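Local coordinates for protein thiamine-monophosphate kinase (Aquifex aeolicus, PDB 1VQV) that catalyses the ATP-dependent phosphorylation of thiamine monophosphate to thiamine diphosphate, the active form of vitamin B1, at residues Leu83-Asn87 / Phe100-Val104; Ala59-Lys63 / His185-Thr189. All coordinates share one frame; numbering follows the deposited sequence.

How the interactions relate
Both contacts meet helix 57-73: interaction 2 uses its first turns, and Ile-84 and Val-104 of interaction 1 pack on its Ile-65. Interaction 1 packs helix 94-111 against strand 77-88 within a beta-alpha-beta unit; interaction 2 ties helix 57-73 to residues far along the chain, at the end of helix 176-186. Their centres lie about 12 Å apart, and they meet where Phe-100 CE1 comes within 3.4 Å of Gly-61 CA. Each also borders the active site. Interaction 1 includes the ATP-binding Tyr-101, and its Ile-84 side chain lies about 6 Å from the ATP-binding Gly-118; in interaction 2 the side chain of Lys-63 is about 6 Å from that of the substrate-binding His-50.

Interaction 1: residues Leu83-Asn87 / Phe100-Val104; sequences LISLN and FYIGV
Ile-84 and Leu-86, two residues apart on strand 77-88, project toward helix 94-111 and meet Phe-100, Tyr-101 and Val-104. The axes of the two segments run nearly antiparallel, at 162° and 12.3 Å apart, so side chains alone bridge the gap.

The aliphatic part is the pair Ile-84 and Val-104, which reach toward each other tip to tip: Ile-84 CD1 lies 3.8 Å from Val-104 CG1 and almost as near to CG2.

Methyl-to-aromatic contacts form the second group. Ile-84 CG2 stands anti to the backbone N (chi1 -63° places CG1 beside it) and comes to the edge of the Phe-100 ring, 4.3 Å from CE2. Leu-86 CD2 meets only Phe-100 of the two rings, near CZ at 4.1 Å, whereas Leu-86 CD1 is wedged between both and is nearer Tyr-101 CE2 (3.6 Å). The rings also touch each other, with Phe-100 CD2 3.7 Å above the centre of the Tyr-101 face.

With no hydrogen bond across it, the contact holds the helix of the beta-alpha-beta crossover 77-88, 94-111, 114-122 on its sheet by shape and hydrophobic burial, within the AIR synthase-related (PurM-like) N-terminal region, which probably helps to hold the ATP-binding Tyr-101 in place.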
ATOM      1  N   LEU B  83       1.663  -4.737   4.978  1.00 51.13           N
ATOM      2  CA  LEU B  83       2.551  -3.574   4.913  1.00 51.90           C
ATOM      3  C   LEU B  83       1.724  -2.358   5.353  1.00 52.19           C
ATOM      4  O   LEU B  83       0.701  -2.031   4.733  1.00 50.79           O
ATOM      5  CB  LEU B  83       3.059  -3.329   3.486  1.00 51.06           C
ATOM      6  CG  LEU B  83       4.100  -4.249   2.862  1.00 50.67           C
ATOM      7  CD1 LEU B  83       4.472  -3.725   1.501  1.00 51.99           C
ATOM      8  CD2 LEU B  83       5.325  -4.297   3.740  1.00 51.85           C
ATOM      9  N   ILE B  84       2.162  -1.691   6.416  1.00 51.94           N
ATOM     10  CA  ILE B  84       1.432  -0.537   6.910  1.00 52.90           C
ATOM     11  C   ILE B  84       2.188   0.767   6.751  1.00 51.45           C
ATOM     12  O   ILE B  84       3.250   0.970   7.335  1.00 50.86           O
ATOM     13  CB  ILE B  84       1.048  -0.722   8.384  1.00 54.92           C
ATOM     14  CG1 ILE B  84       0.106  -1.920   8.506  1.00 55.15           C
ATOM     15  CG2 ILE B  84       0.406   0.550   8.916  1.00 55.16           C
ATOM     16  CD1 ILE B  84      -0.414  -2.163   9.881  1.00 58.48           C
ATOM     17  N   SER B  85       1.599   1.652   5.958  1.00 49.77           N
ATOM     18  CA  SER B  85       2.173   2.950   5.666  1.00 49.85           C
ATOM     19  C   SER B  85       1.423   4.036   6.446  1.00 49.00           C
ATOM     20  O   SER B  85       0.198   4.143   6.371  1.00 47.26           O
ATOM     21  CB  SER B  85       2.091   3.194   4.152  1.00 47.80           C
ATOM     22  OG  SER B  85       2.793   4.353   3.757  1.00 49.31           O
ATOM     23  N   LEU B  86       2.163   4.840   7.205  1.00 49.46           N
ATOM     24  CA  LEU B  86       1.533   5.890   7.992  1.00 49.94           C
ATOM     25  C   LEU B  86       1.951   7.307   7.643  1.00 50.86           C
ATOM     26  O   LEU B  86       3.138   7.601   7.511  1.00 50.26           O
ATOM     27  CB  LEU B  86       1.791   5.661   9.484  1.00 49.57           C
ATOM     28  CG  LEU B  86       1.133   4.456  10.152  1.00 50.03           C
ATOM     29  CD1 LEU B  86       1.444   4.504  11.628  1.00 51.03           C
ATOM     30  CD2 LEU B  86      -0.384   4.483   9.930  1.00 51.85           C
ATOM     31  N   ASN B  87       0.949   8.169   7.479  1.00 51.94           N
ATOM     32  CA  ASN B  87       1.141   9.591   7.209  1.00 52.54           C
ATOM     33  C   ASN B  87       0.773  10.232   8.545  1.00 52.71           C
ATOM     34  O   ASN B  87      -0.403  10.327   8.881  1.00 53.57           O
ATOM     35  CB  ASN B  87       0.163  10.090   6.143  1.00 52.65           C
ATOM     36  CG  ASN B  87       0.548   9.678   4.741  1.00 53.35           C
ATOM     37  OD1 ASN B  87      -0.133  10.037   3.781  1.00 55.38           O
ATOM     38  ND2 ASN B  87       1.640   8.928   4.607  1.00 54.43           N
ATOM     39  N   PHE B 100      -1.945   2.613  18.424  1.00 49.95           N
ATOM     40  CA  PHE B 100      -2.397   2.216  17.103  1.00 49.69           C
ATOM     41  C   PHE B 100      -1.808   0.846  16.777  1.00 49.52           C
ATOM     42  O   PHE B 100      -2.520  -0.067  16.343  1.00 50.12           O
ATOM     43  CB  PHE B 100      -1.933   3.229  16.051  1.00 47.89           C
ATOM     44  CG  PHE B 100      -2.083   2.737  14.643  1.00 45.16           C
ATOM     45  CD1 PHE B 100      -3.300   2.833  13.989  1.00 43.94           C
ATOM     46  CD2 PHE B 100      -1.030   2.100  14.007  1.00 45.35           C
ATOM     47  CE1 PHE B 100      -3.473   2.293  12.720  1.00 44.81           C
ATOM     48  CE2 PHE B 100      -1.190   1.558  12.742  1.00 46.07           C
ATOM     49  CZ  PHE B 100      -2.415   1.653  12.099  1.00 44.73           C
ATOM     50  N   TYR B 101      -0.506   0.706  16.988  1.00 49.53           N
ATOM     51  CA  TYR B 101       0.172  -0.550  16.700  1.00 52.58           C
ATOM     52  C   TYR B 101      -0.156  -1.703  17.649  1.00 52.77           C
ATOM     53  O   TYR B 101       0.082  -2.867  17.322  1.00 51.54           O
ATOM     54  CB  TYR B 101       1.678  -0.309  16.621  1.00 54.74           C
ATOM     55  CG  TYR B 101       2.083   0.266  15.283  1.00 55.53           C
ATOM     56  CD1 TYR B 101       1.974  -0.501  14.128  1.00 55.43           C
ATOM     57  CD2 TYR B 101       2.528   1.582  15.168  1.00 56.91           C
ATOM     58  CE1 TYR B 101       2.295   0.021  12.892  1.00 58.76           C
ATOM     59  CE2 TYR B 101       2.852   2.124  13.936  1.00 57.90           C
ATOM     60  CZ  TYR B 101       2.740   1.341  12.794  1.00 59.75           C
ATOM     61  OH  TYR B 101       3.099   1.864  11.559  1.00 61.21           O
ATOM     62  N   ILE B 102      -0.715  -1.360  18.810  1.00 53.78           N
ATOM     63  CA  ILE B 102      -1.147  -2.321  19.817  1.00 53.23           C
ATOM     64  C   ILE B 102      -2.353  -3.005  19.195  1.00 52.17           C
ATOM     65  O   ILE B 102      -2.436  -4.231  19.147  1.00 53.21           O
ATOM     66  CB  ILE B 102      -1.598  -1.609  21.135  1.00 55.70           C
ATOM     67  CG1 ILE B 102      -0.377  -1.083  21.894  1.00 57.12           C
ATOM     68  CG2 ILE B 102      -2.419  -2.566  22.006  1.00 54.64           C
ATOM     69  CD1 ILE B 102      -0.715  -0.340  23.190  1.00 58.63           C
ATOM     70  N   GLY B 103      -3.277  -2.185  18.707  1.00 50.19           N
ATOM     71  CA  GLY B 103      -4.470  -2.700  18.070  1.00 49.46           C
ATOM     72  C   GLY B 103      -4.140  -3.519  16.834  1.00 49.04           C
ATOM     73  O   GLY B 103      -4.827  -4.488  16.527  1.00 48.08           O
ATOM     74  N   VAL B 104      -3.087  -3.127  16.121  1.00 49.26           N
ATOM     75  CA  VAL B 104      -2.659  -3.830  14.920  1.00 47.15           C
ATOM     76  C   VAL B 104      -2.114  -5.192  15.319  1.00 48.19           C
ATOM     77  O   VAL B 104      -2.432  -6.198  14.695  1.00 46.99           O
ATOM     78  CB  VAL B 104      -1.554  -3.022  14.156  1.00 44.80           C
ATOM     79  CG1 VAL B 104      -0.768  -3.925  13.217  1.00 41.51           C
ATOM     80  CG2 VAL B 104      -2.186  -1.901  13.351  1.00 43.80           C
TER

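Interaction 2: residues Ala59-Lys63 / His185-Thr189; sequences AVGWK and HLRPT. With PO4 (phosphate ion), chain F.
Trp-62 and Arg-187 meet broadly, a guanidinium laid flat on one face of an indole. At the root, Trp-62 CB sits 4.2 Å from Arg-187 CG, a carbon that also packs on Ala-59 CB. Farther out, CG faces Arg-187 NE, and CD1 skirts the Pro-188 carbonyl. Trp-62 NE1 then donates to Pro-188 O at 2.8 Å and 151°, with the acceptor close to the ring plane. The six-membered ring carries the cation: Arg-187 CZ stands 3.8 Å from its centroid, a cation-pi stack with planes 16° apart, and Arg-187 NH2 lies over the outer part of the same face, 3.5 Å from Trp-62 CZ2, CZ3 and CH2 alike. A bend in the arginine chain (chi3 66°) brings its head over the indole. Arg-187 NH1 donates to O4 of a phosphate ion, probably from the crystallisation liquor.

Lys-63 runs extended past Leu-186 O to His-185 O; its NZ is 2.5 Å from that oxygen, a short separation of doubtful exact length. With a leucine in place of Trp-62, the guanidinium would probably lose its aromatic platform and be set free to turn, and Pro-188 O would lose its indole donor.

The contact thus joins the AIR synthase-related N-terminal region to the last turn of helix 176-186 and the loop that follows, over 120 residues later; the stacked arginine lies on the exposed side, while Lys-63 lies near the substrate-binding His-50 and Glu-260.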
ATOM      1  N   ALA B  59      -8.503   0.926  18.437  1.00 44.03           N
ATOM      2  CA  ALA B  59      -9.575   0.418  17.610  1.00 43.57           C
ATOM      3  C   ALA B  59      -9.273   0.745  16.145  1.00 44.36           C
ATOM      4  O   ALA B  59      -9.592  -0.049  15.261  1.00 44.74           O
ATOM      5  CB  ALA B  59     -10.907   1.030  18.043  1.00 41.35           C
ATOM      6  N   VAL B  60      -8.659   1.903  15.892  1.00 43.91           N
ATOM      7  CA  VAL B  60      -8.305   2.312  14.529  1.00 44.65           C
ATOM      8  C   VAL B  60      -7.222   1.367  14.008  1.00 44.55           C
ATOM      9  O   VAL B  60      -7.220   0.996  12.837  1.00 45.96           O
ATOM     10  CB  VAL B  60      -7.781   3.796  14.467  1.00 44.82           C
ATOM     11  CG1 VAL B  60      -7.338   4.145  13.050  1.00 43.51           C
ATOM     12  CG2 VAL B  60      -8.877   4.764  14.895  1.00 42.44           C
ATOM     13  N   GLY B  61      -6.311   0.977  14.897  1.00 44.41           N
ATOM     14  CA  GLY B  61      -5.252   0.052  14.540  1.00 44.61           C
ATOM     15  C   GLY B  61      -5.812  -1.315  14.215  1.00 45.10           C
ATOM     16  O   GLY B  61      -5.331  -1.987  13.319  1.00 46.72           O
ATOM     17  N   TRP B  62      -6.832  -1.734  14.956  1.00 45.41           N
ATOM     18  CA  TRP B  62      -7.467  -3.020  14.721  1.00 44.38           C
ATOM     19  C   TRP B  62      -8.215  -2.947  13.388  1.00 43.65           C
ATOM     20  O   TRP B  62      -8.061  -3.800  12.532  1.00 44.81           O
ATOM     21  CB  TRP B  62      -8.419  -3.358  15.885  1.00 43.37           C
ATOM     22  CG  TRP B  62      -9.281  -4.589  15.670  1.00 45.42           C
ATOM     23  CD1 TRP B  62     -10.426  -4.669  14.919  1.00 44.83           C
ATOM     24  CD2 TRP B  62      -9.029  -5.914  16.154  1.00 44.44           C
ATOM     25  NE1 TRP B  62     -10.892  -5.954  14.900  1.00 45.11           N
ATOM     26  CE2 TRP B  62     -10.058  -6.743  15.647  1.00 44.28           C
ATOM     27  CE3 TRP B  62      -8.036  -6.483  16.963  1.00 45.09           C
ATOM     28  CZ2 TRP B  62     -10.123  -8.114  15.919  1.00 43.47           C
ATOM     29  CZ3 TRP B  62      -8.099  -7.843  17.233  1.00 47.73           C
ATOM     30  CH2 TRP B  62      -9.141  -8.647  16.707  1.00 47.04           C
ATOM     31  N   LYS B  63      -9.004  -1.901  13.203  1.00 43.52           N
ATOM     32  CA  LYS B  63      -9.750  -1.736  11.971  1.00 42.53           C
ATOM     33  C   LYS B  63      -8.845  -1.740  10.733  1.00 42.88           C
ATOM     34  O   LYS B  63      -9.189  -2.334   9.722  1.00 43.54           O
ATOM     35  CB  LYS B  63     -10.556  -0.441  12.032  1.00 39.06           C
ATOM     36  CG  LYS B  63     -11.621  -0.319  10.980  1.00 38.21           C
ATOM     37  CD  LYS B  63     -12.662   0.685  11.402  1.00 39.62           C
ATOM     38  CE  LYS B  63     -13.731   0.843  10.342  1.00 39.99           C
ATOM     39  NZ  LYS B  63     -14.772   1.832  10.739  1.00 41.00           N
ATOM     40  N   HIS B 185     -18.793  -0.697  14.284  1.00 51.38           N
ATOM     41  CA  HIS B 185     -18.302   0.212  13.270  1.00 51.10           C
ATOM     42  C   HIS B 185     -16.847   0.576  13.512  1.00 50.45           C
ATOM     43  O   HIS B 185     -16.082   0.749  12.573  1.00 50.00           O
ATOM     44  CB  HIS B 185     -19.182   1.461  13.245  1.00 51.52           C
ATOM     45  CG  HIS B 185     -18.673   2.544  12.351  1.00 52.03           C
ATOM     46  ND1 HIS B 185     -17.870   3.564  12.807  1.00 54.33           N
ATOM     47  CD2 HIS B 185     -18.850   2.767  11.029  1.00 53.15           C
ATOM     48  CE1 HIS B 185     -17.573   4.374  11.806  1.00 54.24           C
ATOM     49  NE2 HIS B 185     -18.156   3.912  10.715  1.00 53.73           N
ATOM     50  N   LEU B 186     -16.461   0.666  14.777  1.00 50.90           N
ATOM     51  CA  LEU B 186     -15.094   1.033  15.121  1.00 51.54           C
ATOM     52  C   LEU B 186     -14.124  -0.148  15.172  1.00 50.78           C
ATOM     53  O   LEU B 186     -13.009  -0.073  14.660  1.00 49.68           O
ATOM     54  CB  LEU B 186     -15.077   1.776  16.464  1.00 53.37           C
ATOM     55  CG  LEU B 186     -14.401   3.149  16.468  1.00 53.26           C
ATOM     56  CD1 LEU B 186     -14.944   3.960  15.321  1.00 54.49           C
ATOM     57  CD2 LEU B 186     -14.663   3.862  17.784  1.00 54.92           C
ATOM     58  N   ARG B 187     -14.555  -1.234  15.800  1.00 50.20           N
ATOM     59  CA  ARG B 187     -13.736  -2.429  15.941  1.00 49.55           C
ATOM     60  C   ARG B 187     -14.448  -3.635  15.344  1.00 48.53           C
ATOM     61  O   ARG B 187     -14.773  -4.576  16.063  1.00 48.78           O
ATOM     62  CB  ARG B 187     -13.448  -2.700  17.426  1.00 47.93           C
ATOM     63  CG  ARG B 187     -12.000  -2.535  17.844  1.00 51.72           C
ATOM     64  CD  ARG B 187     -11.640  -3.340  19.110  1.00 52.23           C
ATOM     65  NE  ARG B 187     -11.710  -4.784  18.874  1.00 53.58           N
ATOM     66  CZ  ARG B 187     -10.825  -5.666  19.336  1.00 53.46           C
ATOM     67  NH1 ARG B 187      -9.792  -5.263  20.057  1.00 52.31           N
ATOM     68  NH2 ARG B 187     -10.985  -6.960  19.099  1.00 54.32           N
ATOM     69  N   PRO B 188     -14.704  -3.626  14.026  1.00 47.57           N
ATOM     70  CA  PRO B 188     -15.386  -4.767  13.408  1.00 48.15           C
ATOM     71  C   PRO B 188     -14.505  -6.014  13.385  1.00 48.58           C
ATOM     72  O   PRO B 188     -13.293  -5.909  13.492  1.00 48.53           O
ATOM     73  CB  PRO B 188     -15.704  -4.257  12.008  1.00 47.52           C
ATOM     74  CG  PRO B 188     -14.563  -3.329  11.729  1.00 46.92           C
ATOM     75  CD  PRO B 188     -14.407  -2.586  13.025  1.00 47.96           C
ATOM     76  N   THR B 189     -15.125  -7.188  13.288  1.00 49.58           N
ATOM     77  CA  THR B 189     -14.396  -8.454  13.220  1.00 49.56           C
ATOM     78  C   THR B 189     -14.675  -9.100  11.858  1.00 48.94           C
ATOM     79  O   THR B 189     -15.826  -9.315  11.490  1.00 47.85           O
ATOM     80  CB  THR B 189     -14.819  -9.445  14.347  1.00 49.72           C
ATOM     81  OG1 THR B 189     -14.547  -8.869  15.632  1.00 51.28           O
ATOM     82  CG2 THR B 189     -14.034 -10.745  14.236  1.00 50.61           C
TER
HETATM   83  P   PO4 F1004     -10.240  -2.161  22.505  0.50 73.84           P
HETATM   84  O1  PO4 F1004     -10.772  -3.356  23.213  0.50 72.57           O
HETATM   85  O2  PO4 F1004     -11.359  -1.255  22.146  0.50 72.94           O
HETATM   86  O3  PO4 F1004      -9.286  -1.440  23.393  0.50 72.84           O
HETATM   87  O4  PO4 F1004      -9.538  -2.590  21.265  1.00 74.81           O